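PDB 2Q02: putative cytoplasmic protein, which is of unknown function but binds zinc at the mouth of a xylose isomerase-like TIM barrel and may act as an isomerase. Local coordinates for residues A[10-15]-A[37-42]; A[169-174]-A[224-229]; A[195-200]-A[243-248]. All coordinates share one frame; numbering follows the deposited sequence.

In the fold
All three contacts are buried near the C-terminal end of one closed eight-stranded parallel barrel. Contact 1 pairs the first two strands, contact 3 the last two, and strands 9-12 and 242-244 are neighbours, so these two contacts touch, among others through the salt bridge R39 to E245. Contact 2 lies farther out, where strand 166-170 turns into a helix and meets the start of helix 226-235; it joins contact 3 through backbone bonds between strands 166-170 and 193-198. The chemistry shifts accordingly: charged and amide groups in contact 1, amide, hydroxyl and selenium contacts in contact 2, zinc ligands over ladder bonds in contact 3.

Contact 1: residues A[10-15]-A[37-42]; sequences CINRKI and ELRNDM
N12 meets two charged residues of the neighbouring strand at once. With CG anti to the backbone N (chi1 -168°), its amide is set between E37 and R39. Its ND2 gives a weak hydrogen bond to OE1 of E37 at 2.7 Å, the amide and carboxylate planes standing 77° apart, while its OD1 accepts from NH1 of R39 at 3.2 Å. That second bond is straight and lies in the guanidinium plane. An asparagine suits the place because its amide can give to the acid and accept from the arginine. K14 passes over one face of the R39 guanidinium, its CD 3.4 Å from NE of R39. Beyond it, NZ of K14 makes a long salt bridge to OD1 of D41 and lies 3.1 Å from the selenomethionine methyl CE of M42. On the opposite face of strand 37-39 the extended R13 chain runs by L38 and M42, its CD 3.9 Å from CD2 of L38, and one water accepts from both NH1 of R13 and the backbone N of R39.

The second shell fixes these groups. OD1 of N12 also accepts from the backbone N of K14, an Asx turn that locks the amide as strand 9-12 gives way to a 3-10 turn. D41 grips R39 side-on, NE to OD1 at 2.9 Å and NH2 to OD2, each oxygen using its syn lone pair. Outside the pair, OE2 of E37 is held by T69, N71 and H197, NH1 of R39 reaches E245, and R13 bridges to D49. Backbone bonds from E37 N to I11 O and from R13 N to E37 O join the parallel strands 9-12 and 35-39 of a beta-alpha-beta unit. Since H197 and E245 bind zinc, E37 and R39 are second-shell residues, and their charges probably orient and polarise those ligands.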
loop_
_atom_site.group_PDB
_atom_site.type_symbol
_atom_site.label_atom_id
_atom_site.label_comp_id
_atom_site.label_asym_id
_atom_site.label_seq_id
_atom_site.Cartn_x
_atom_site.Cartn_y
_atom_site.Cartn_z
ATOM N N CYS A 10 8.823 1.997 -5.423
ATOM C CA CYS A 10 8.967 1.200 -4.179
ATOM C C CYS A 10 8.506 -0.220 -4.457
ATOM O O CYS A 10 7.529 -0.442 -5.168
ATOM C CB CYS A 10 8.098 1.812 -3.062
ATOM S SG CYS A 10 8.105 0.977 -1.443
ATOM N N ILE A 11 9.215 -1.194 -3.919
ATOM C CA ILE A 11 8.814 -2.567 -4.124
ATOM C C ILE A 11 8.192 -3.098 -2.840
ATOM O O ILE A 11 8.856 -3.205 -1.800
ATOM C CB ILE A 11 9.984 -3.460 -4.577
ATOM C CG1 ILE A 11 10.817 -2.771 -5.684
ATOM C CG2 ILE A 11 9.458 -4.833 -5.028
ATOM C CD1 ILE A 11 10.035 -2.349 -6.914
ATOM N N ASN A 12 6.911 -3.428 -2.928
ATOM C CA ASN A 12 6.213 -4.069 -1.833
ATOM C C ASN A 12 6.631 -5.565 -1.754
ATOM O O ASN A 12 6.737 -6.265 -2.783
ATOM C CB ASN A 12 4.694 -3.893 -2.014
ATOM C CG ASN A 12 3.904 -4.278 -0.780
ATOM O OD1 ASN A 12 4.006 -5.411 -0.313
ATOM N ND2 ASN A 12 3.093 -3.346 -0.258
ATOM N N ARG A 13 6.855 -6.046 -0.528
ATOM C CA ARG A 13 7.320 -7.417 -0.322
ATOM C C ARG A 13 6.325 -8.512 -0.735
ATOM O O ARG A 13 6.721 -9.673 -0.834
ATOM C CB ARG A 13 7.758 -7.648 1.126
ATOM C CG ARG A 13 8.570 -8.920 1.295
ATOM C CD ARG A 13 8.915 -9.242 2.743
ATOM N NE ARG A 13 9.677 -10.502 2.841
ATOM C CZ ARG A 13 9.672 -11.322 3.889
ATOM N NH1 ARG A 13 8.957 -11.034 4.967
ATOM N NH2 ARG A 13 10.391 -12.435 3.862
ATOM N N LYS A 14 5.052 -8.165 -0.978
ATOM C CA LYS A 14 4.075 -9.172 -1.439
ATOM C C LYS A 14 4.454 -9.808 -2.777
ATOM O O LYS A 14 3.988 -10.901 -3.079
ATOM C CB LYS A 14 2.658 -8.591 -1.538
ATOM C CG LYS A 14 1.530 -9.653 -1.399
ATOM C CD LYS A 14 1.177 -9.924 0.060
ATOM C CE LYS A 14 0.278 -11.146 0.220
ATOM N NZ LYS A 14 0.552 -11.994 1.450
ATOM N N ILE A 15 5.283 -9.117 -3.570
ATOM C CA ILE A 15 5.755 -9.623 -4.874
ATOM C C ILE A 15 6.712 -10.824 -4.749
ATOM O O ILE A 15 6.903 -11.573 -5.702
ATOM C CB ILE A 15 6.418 -8.472 -5.708
ATOM C CG1 ILE A 15 6.471 -8.807 -7.192
ATOM C CG2 ILE A 15 7.812 -8.114 -5.188
ATOM C CD1 ILE A 15 6.785 -7.599 -8.061
ATOM N N GLU A 37 8.453 -1.960 1.088
ATOM C CA GLU A 37 7.455 -2.080 2.132
ATOM C C GLU A 37 7.563 -3.478 2.713
ATOM O O GLU A 37 7.676 -4.460 1.965
ATOM C CB GLU A 37 6.042 -1.921 1.557
ATOM C CG GLU A 37 5.712 -0.550 0.982
ATOM C CD GLU A 37 4.268 -0.467 0.515
ATOM O OE1 GLU A 37 4.025 -0.814 -0.678
ATOM O OE2 GLU A 37 3.386 -0.096 1.347
ATOM N N LEU A 38 7.497 -3.578 4.033
ATOM C CA LEU A 38 7.378 -4.877 4.699
ATOM C C LEU A 38 5.911 -5.154 5.050
ATOM O O LEU A 38 5.045 -4.304 4.847
ATOM C CB LEU A 38 8.292 -4.950 5.931
ATOM C CG LEU A 38 9.810 -4.972 5.673
ATOM C CD1 LEU A 38 10.575 -5.043 6.973
ATOM C CD2 LEU A 38 10.229 -6.114 4.762
ATOM N N ARG A 39 5.631 -6.357 5.552
ATOM C CA ARG A 39 4.255 -6.800 5.768
ATOM C C ARG A 39 4.095 -7.880 6.871
ATOM O O ARG A 39 4.952 -8.768 7.043
ATOM C CB ARG A 39 3.682 -7.387 4.468
ATOM C CG ARG A 39 3.972 -6.636 3.156
ATOM C CD ARG A 39 3.294 -7.383 2.010
ATOM N NE ARG A 39 1.877 -7.543 2.313
ATOM C CZ ARG A 39 0.919 -6.689 1.957
ATOM N NH1 ARG A 39 1.174 -5.623 1.209
ATOM N NH2 ARG A 39 -0.320 -6.919 2.324
ATOM N N ASN A 40 2.969 -7.835 7.578
ATOM C CA ASN A 40 2.697 -8.837 8.628
ATOM C C ASN A 40 1.900 -10.063 8.125
ATOM O O ASN A 40 1.547 -10.931 8.917
ATOM C CB ASN A 40 1.987 -8.217 9.839
ATOM C CG ASN A 40 0.549 -7.883 9.554
ATOM O OD1 ASN A 40 0.150 -7.786 8.391
ATOM N ND2 ASN A 40 -0.248 -7.700 10.613
ATOM N N ASP A 41 1.647 -10.140 6.811
ATOM C CA ASP A 41 0.846 -11.241 6.250
ATOM C C ASP A 41 1.623 -12.095 5.234
ATOM O O ASP A 41 1.037 -12.707 4.331
ATOM C CB ASP A 41 -0.459 -10.728 5.642
ATOM C CG ASP A 41 -0.246 -9.741 4.535
ATOM O OD1 ASP A 41 0.903 -9.556 4.095
ATOM O OD2 ASP A 41 -1.256 -9.159 4.108
HETATM N N MSE A 42 2.937 -12.158 5.406
HETATM C CA MSE A 42 3.762 -13.063 4.630
HETATM C C MSE A 42 3.615 -14.451 5.203
HETATM O O MSE A 42 2.995 -14.613 6.259
HETATM C CB MSE A 42 5.208 -12.614 4.709
HETATM C CG MSE A 42 5.386 -11.147 4.350
HETATM SE SE MSE A 42 5.141 -10.728 2.451
HETATM C CE MSE A 42 3.473 -11.260 2.055
HETATM O O HOH W 1 7.622 -8.322 6.046
#

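Contact 2: residues A[169-174]-A[224-229]; sequences LDTFHH and MQNYQQ. With ZN (zinc ion), chain E.
L169 only grazes the other segment, its CD2 lying 4.2 Å from OE1 of Q229; the leucine also packs on F184 and L233. D170, the last residue of strand 166-170, does not touch 224-229. Its OD2 binds zinc at 1.9 Å, in a site that also takes E139, H197 and E245, and its OD1 accepts a weak capping bond from F172 N, so one aspartate serves as both metal ligand and N-cap of helix 171-176.

T171 carries the polar centre. With OG1 placed between its backbone N and carbonyl carbon (chi1 56°), the hydroxyl points across to N226 and donates to OD1 at 2.7 Å. The backbone O of T171 accepts from NE2 of Q229 in a nearly straight bond of 3.2 Å, and the same NE2 also gives to the O of M224. Both acceptors lie in the plane of the Q229 amide, which is thereby held flat and fixed in rotation: a glutamine here can tie two chain segments together. The joint is one of TIM-barrel architecture: the short helix 171-176 that follows strand 166-170 at the C-terminal rim of the barrel packs against the start of helix 226-235, which follows the next strand, 193-198.

F172 meets M224 in a Met-aromatic contact. The selenium lies 4.9 Å from the ring centroid in an oblique approach, and the methyl CE touches CD2 of F172 at 3.4 Å. H174 comes last, its ring sliding past the Q229 amide in the opposite direction, with CD2 3.3 Å from OE1; F184 meets that imidazole edge-to-face.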
loop_
_atom_site.group_PDB
_atom_site.type_symbol
_atom_site.label_atom_id
_atom_site.label_comp_id
_atom_site.label_asym_id
_atom_site.label_seq_id
_atom_site.Cartn_x
_atom_site.Cartn_y
_atom_site.Cartn_z
ATOM N N LEU A 169 -3.623 5.583 -1.923
ATOM C CA LEU A 169 -4.409 5.345 -3.107
ATOM C C LEU A 169 -3.913 4.053 -3.780
ATOM O O LEU A 169 -2.786 3.965 -4.259
ATOM C CB LEU A 169 -4.309 6.557 -4.045
ATOM C CG LEU A 169 -5.386 6.752 -5.115
ATOM C CD1 LEU A 169 -5.054 8.024 -5.868
ATOM C CD2 LEU A 169 -5.509 5.572 -6.085
ATOM N N ASP A 170 -4.768 3.056 -3.816
ATOM C CA ASP A 170 -4.449 1.796 -4.451
ATOM C C ASP A 170 -5.266 1.661 -5.762
ATOM O O ASP A 170 -6.503 1.700 -5.739
ATOM C CB ASP A 170 -4.784 0.716 -3.447
ATOM C CG ASP A 170 -4.348 -0.624 -3.880
ATOM O OD1 ASP A 170 -4.706 -1.006 -5.007
ATOM O OD2 ASP A 170 -3.665 -1.290 -3.081
ATOM N N THR A 171 -4.585 1.541 -6.906
ATOM C CA THR A 171 -5.273 1.595 -8.208
ATOM C C THR A 171 -6.336 0.496 -8.378
ATOM O O THR A 171 -7.335 0.710 -9.054
ATOM C CB THR A 171 -4.316 1.485 -9.387
ATOM O OG1 THR A 171 -3.558 0.276 -9.262
ATOM C CG2 THR A 171 -3.391 2.705 -9.456
ATOM N N PHE A 172 -6.113 -0.662 -7.770
ATOM C CA PHE A 172 -7.104 -1.728 -7.759
ATOM C C PHE A 172 -8.354 -1.312 -6.992
ATOM O O PHE A 172 -9.495 -1.543 -7.444
ATOM C CB PHE A 172 -6.515 -2.986 -7.124
ATOM C CG PHE A 172 -7.521 -4.074 -6.850
ATOM C CD1 PHE A 172 -8.190 -4.134 -5.636
ATOM C CD2 PHE A 172 -7.758 -5.077 -7.793
ATOM C CE1 PHE A 172 -9.105 -5.179 -5.377
ATOM C CE2 PHE A 172 -8.655 -6.120 -7.538
ATOM C CZ PHE A 172 -9.323 -6.177 -6.330
ATOM N N HIS A 173 -8.135 -0.726 -5.820
ATOM C CA HIS A 173 -9.259 -0.333 -4.971
ATOM C C HIS A 173 -10.028 0.844 -5.567
ATOM O O HIS A 173 -11.253 0.889 -5.455
ATOM C CB HIS A 173 -8.833 -0.129 -3.513
ATOM C CG HIS A 173 -8.409 -1.405 -2.857
ATOM N ND1 HIS A 173 -9.275 -2.465 -2.670
ATOM C CD2 HIS A 173 -7.206 -1.815 -2.389
ATOM C CE1 HIS A 173 -8.625 -3.464 -2.092
ATOM N NE2 HIS A 173 -7.372 -3.092 -1.904
ATOM N N HIS A 174 -9.322 1.753 -6.232
ATOM C CA HIS A 174 -9.970 2.784 -7.034
ATOM C C HIS A 174 -10.837 2.159 -8.145
ATOM O O HIS A 174 -11.981 2.579 -8.397
ATOM C CB HIS A 174 -8.912 3.712 -7.665
ATOM C CG HIS A 174 -9.473 4.756 -8.591
ATOM N ND1 HIS A 174 -9.818 6.024 -8.169
ATOM C CD2 HIS A 174 -9.729 4.723 -9.923
ATOM C CE1 HIS A 174 -10.284 6.715 -9.193
ATOM N NE2 HIS A 174 -10.242 5.948 -10.270
HETATM N N MSE A 224 -7.374 -2.218 -15.617
HETATM C CA MSE A 224 -7.745 -1.202 -14.638
HETATM C C MSE A 224 -7.304 0.229 -14.957
HETATM O O MSE A 224 -7.610 1.143 -14.180
HETATM C CB MSE A 224 -7.230 -1.615 -13.265
HETATM C CG MSE A 224 -7.581 -3.030 -12.938
HETATM SE SE MSE A 224 -7.537 -3.331 -11.080
HETATM C CE MSE A 224 -8.704 -4.749 -11.083
ATOM N N GLN A 225 -6.612 0.424 -16.081
ATOM C CA GLN A 225 -6.157 1.744 -16.510
ATOM C C GLN A 225 -5.107 2.352 -15.571
ATOM O O GLN A 225 -5.177 3.529 -15.234
ATOM C CB GLN A 225 -7.344 2.711 -16.700
ATOM C CG GLN A 225 -8.130 2.462 -17.985
ATOM C CD GLN A 225 -9.056 3.620 -18.345
ATOM O OE1 GLN A 225 -8.651 4.563 -19.026
ATOM N NE2 GLN A 225 -10.305 3.547 -17.891
ATOM N N ASN A 226 -4.127 1.556 -15.155
ATOM C CA ASN A 226 -3.061 2.089 -14.304
ATOM C C ASN A 226 -2.287 3.225 -14.983
ATOM O O ASN A 226 -2.056 4.241 -14.351
ATOM C CB ASN A 226 -2.088 0.989 -13.855
ATOM C CG ASN A 226 -2.659 0.122 -12.752
ATOM O OD1 ASN A 226 -2.263 0.224 -11.589
ATOM N ND2 ASN A 226 -3.602 -0.731 -13.115
ATOM N N TYR A 227 -1.907 3.049 -16.258
ATOM C CA TYR A 227 -1.151 4.070 -16.992
ATOM C C TYR A 227 -1.889 5.379 -16.905
ATOM O O TYR A 227 -1.284 6.409 -16.614
ATOM C CB TYR A 227 -0.942 3.700 -18.480
ATOM C CG TYR A 227 0.004 4.647 -19.249
ATOM C CD1 TYR A 227 1.384 4.448 -19.237
ATOM C CD2 TYR A 227 -0.488 5.740 -19.981
ATOM C CE1 TYR A 227 2.258 5.307 -19.936
ATOM C CE2 TYR A 227 0.376 6.608 -20.679
ATOM C CZ TYR A 227 1.755 6.390 -20.651
ATOM O OH TYR A 227 2.640 7.241 -21.327
ATOM N N GLN A 228 -3.199 5.322 -17.134
ATOM C CA GLN A 228 -4.035 6.520 -17.124
ATOM C C GLN A 228 -4.286 7.054 -15.722
ATOM O O GLN A 228 -4.352 8.268 -15.531
ATOM C CB GLN A 228 -5.366 6.269 -17.833
ATOM C CG GLN A 228 -5.240 6.060 -19.341
ATOM C CD GLN A 228 -5.263 4.593 -19.773
ATOM O OE1 GLN A 228 -4.884 3.684 -19.025
ATOM N NE2 GLN A 228 -5.718 4.365 -20.999
ATOM N N GLN A 229 -4.411 6.170 -14.742
ATOM C CA GLN A 229 -4.550 6.623 -13.348
ATOM C C GLN A 229 -3.274 7.321 -12.889
ATOM O O GLN A 229 -3.345 8.306 -12.177
ATOM C CB GLN A 229 -4.865 5.476 -12.388
ATOM C CG GLN A 229 -6.296 4.979 -12.413
ATOM C CD GLN A 229 -6.576 4.061 -11.219
ATOM O OE1 GLN A 229 -6.398 4.469 -10.062
ATOM N NE2 GLN A 229 -6.988 2.817 -11.489
HETATM ZN ZN ZN E . -2.720 -1.573 -1.399
#

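Contact 3: residues A[195-200]-A[243-248]; sequences LVHLSG and AFEPFS. With ZN (zinc ion), chain E.
The H197 imidazole has CB of E245 over one face, 4.1 Å above the plane and offset toward the rim, and CB of A243 comes obliquely to CD2 at 3.9 Å. Its nitrogens are both used: ND1 binds zinc at 2.1 Å while NE2 is hydrogen-bonded to E37, and the two together fix the rotation of the ring. The E245 carboxylate is turned 63° from the imidazole and supplies OE1 to the same metal, also at 2.1 Å. Its chain is extended, with CG anti to the backbone N (chi1 -174°), and this reach carries the carboxylate to the ion. OE2 forms a salt bridge with R39, and OE1 also takes a hydrogen bond from NH2 of R215. ND1 and OE1 stand only 2.7 Å apart because the zinc draws both in. Alanine suits position 243, its small CB fitting beside the ring.

On the face of the sheet away from the zinc, the F244 ring meets L198, CD1 of the leucine lying 3.9 Å from CE1 in an oblique apolar contact. Both side chains face helix 256-271, where apolar residues belong.

The backbones are laced in parallel register: A243 N gives to V196 O, L198 N to A243 O, and E245 N to L198 O, the last at 2.7 Å and 174°. That final bond ties E245 to the strand just where strand 242-244 ends. D170 and E139 also belong to the metal site. Ligands gathered from the C-terminal ends of barrel strands are the usual arrangement of xylose isomerase-like TIM barrels, whose metal lies at that mouth.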
loop_
_atom_site.group_PDB
_atom_site.type_symbol
_atom_site.label_atom_id
_atom_site.label_comp_id
_atom_site.label_asym_id
_atom_site.label_seq_id
_atom_site.Cartn_x
_atom_site.Cartn_y
_atom_site.Cartn_z
ATOM N N LEU A 195 0.770 7.769 -0.474
ATOM C CA LEU A 195 1.397 6.694 -1.222
ATOM C C LEU A 195 0.429 6.161 -2.251
ATOM O O LEU A 195 -0.783 6.309 -2.095
ATOM C CB LEU A 195 1.787 5.594 -0.267
ATOM C CG LEU A 195 2.449 4.341 -0.800
ATOM C CD1 LEU A 195 3.769 4.684 -1.366
ATOM C CD2 LEU A 195 2.603 3.326 0.343
ATOM N N VAL A 196 0.967 5.562 -3.310
ATOM C CA VAL A 196 0.138 4.902 -4.322
ATOM C C VAL A 196 0.596 3.459 -4.499
ATOM O O VAL A 196 1.802 3.196 -4.563
ATOM C CB VAL A 196 0.159 5.645 -5.687
ATOM C CG1 VAL A 196 -0.650 4.904 -6.712
ATOM C CG2 VAL A 196 -0.369 7.084 -5.522
ATOM N N HIS A 197 -0.380 2.544 -4.528
ATOM C CA HIS A 197 -0.156 1.123 -4.730
ATOM C C HIS A 197 -0.631 0.754 -6.143
ATOM O O HIS A 197 -1.798 0.997 -6.503
ATOM C CB HIS A 197 -0.928 0.273 -3.712
ATOM C CG HIS A 197 -0.236 0.091 -2.396
ATOM N ND1 HIS A 197 -0.810 -0.596 -1.354
ATOM C CD2 HIS A 197 0.966 0.519 -1.942
ATOM C CE1 HIS A 197 0.010 -0.598 -0.318
ATOM N NE2 HIS A 197 1.095 0.076 -0.647
ATOM N N LEU A 198 0.282 0.170 -6.927
ATOM C CA LEU A 198 0.039 -0.191 -8.306
ATOM C C LEU A 198 0.070 -1.715 -8.409
ATOM O O LEU A 198 0.823 -2.413 -7.695
ATOM C CB LEU A 198 1.101 0.405 -9.241
ATOM C CG LEU A 198 1.366 1.919 -9.282
ATOM C CD1 LEU A 198 2.582 2.242 -10.187
ATOM C CD2 LEU A 198 0.139 2.667 -9.744
ATOM N N SER A 199 -0.802 -2.210 -9.283
ATOM C CA SER A 199 -0.849 -3.604 -9.675
ATOM C C SER A 199 -1.803 -3.648 -10.844
ATOM O O SER A 199 -2.638 -2.747 -11.004
ATOM C CB SER A 199 -1.317 -4.525 -8.543
ATOM O OG SER A 199 -2.715 -4.619 -8.476
ATOM N N GLY A 200 -1.646 -4.671 -11.672
ATOM C CA GLY A 200 -2.489 -4.841 -12.836
ATOM C C GLY A 200 -3.363 -6.060 -12.667
ATOM O O GLY A 200 -3.040 -6.950 -11.886
ATOM N N ALA A 243 4.425 2.374 -5.443
ATOM C CA ALA A 243 4.846 1.083 -4.899
ATOM C C ALA A 243 4.062 0.009 -5.590
ATOM O O ALA A 243 2.848 0.113 -5.677
ATOM C CB ALA A 243 4.579 1.014 -3.393
ATOM N N PHE A 244 4.765 -1.026 -6.057
ATOM C CA PHE A 244 4.165 -2.152 -6.756
ATOM C C PHE A 244 3.715 -3.196 -5.734
ATOM O O PHE A 244 4.526 -3.643 -4.918
ATOM C CB PHE A 244 5.161 -2.751 -7.766
ATOM C CG PHE A 244 5.397 -1.870 -8.967
ATOM C CD1 PHE A 244 4.421 -1.735 -9.946
ATOM C CD2 PHE A 244 6.586 -1.157 -9.110
ATOM C CE1 PHE A 244 4.626 -0.905 -11.053
ATOM C CE2 PHE A 244 6.814 -0.338 -10.234
ATOM C CZ PHE A 244 5.829 -0.207 -11.198
ATOM N N GLU A 245 2.418 -3.546 -5.767
ATOM C CA GLU A 245 1.797 -4.436 -4.767
ATOM C C GLU A 245 0.874 -5.493 -5.426
ATOM O O GLU A 245 -0.343 -5.426 -5.328
ATOM C CB GLU A 245 1.043 -3.624 -3.684
ATOM C CG GLU A 245 0.497 -4.481 -2.514
ATOM C CD GLU A 245 -0.555 -3.772 -1.657
ATOM O OE1 GLU A 245 -1.425 -3.068 -2.208
ATOM O OE2 GLU A 245 -0.542 -3.932 -0.419
ATOM N N PRO A 246 1.461 -6.469 -6.112
ATOM C CA PRO A 246 0.683 -7.620 -6.538
ATOM C C PRO A 246 0.352 -8.593 -5.380
ATOM O O PRO A 246 1.055 -8.605 -4.362
ATOM C CB PRO A 246 1.604 -8.276 -7.559
ATOM C CG PRO A 246 2.941 -7.968 -7.078
ATOM C CD PRO A 246 2.862 -6.575 -6.547
ATOM N N PHE A 247 -0.712 -9.390 -5.549
ATOM C CA PHE A 247 -1.186 -10.364 -4.525
ATOM C C PHE A 247 -1.364 -11.821 -5.007
ATOM O O PHE A 247 -1.467 -12.741 -4.185
ATOM C CB PHE A 247 -2.549 -9.925 -3.993
ATOM C CG PHE A 247 -2.485 -8.979 -2.867
ATOM C CD1 PHE A 247 -2.396 -9.446 -1.565
ATOM C CD2 PHE A 247 -2.555 -7.608 -3.098
ATOM C CE1 PHE A 247 -2.341 -8.563 -0.494
ATOM C CE2 PHE A 247 -2.518 -6.711 -2.042
ATOM C CZ PHE A 247 -2.411 -7.192 -0.730
ATOM N N SER A 248 -1.450 -12.022 -6.316
ATOM C CA SER A 248 -1.784 -13.342 -6.865
ATOM C C SER A 248 -0.899 -14.485 -6.363
ATOM O O SER A 248 0.282 -14.299 -6.093
ATOM C CB SER A 248 -1.693 -13.299 -8.394
ATOM O OG SER A 248 -1.775 -14.600 -8.927
HETATM ZN ZN ZN E . -2.720 -1.573 -1.399
#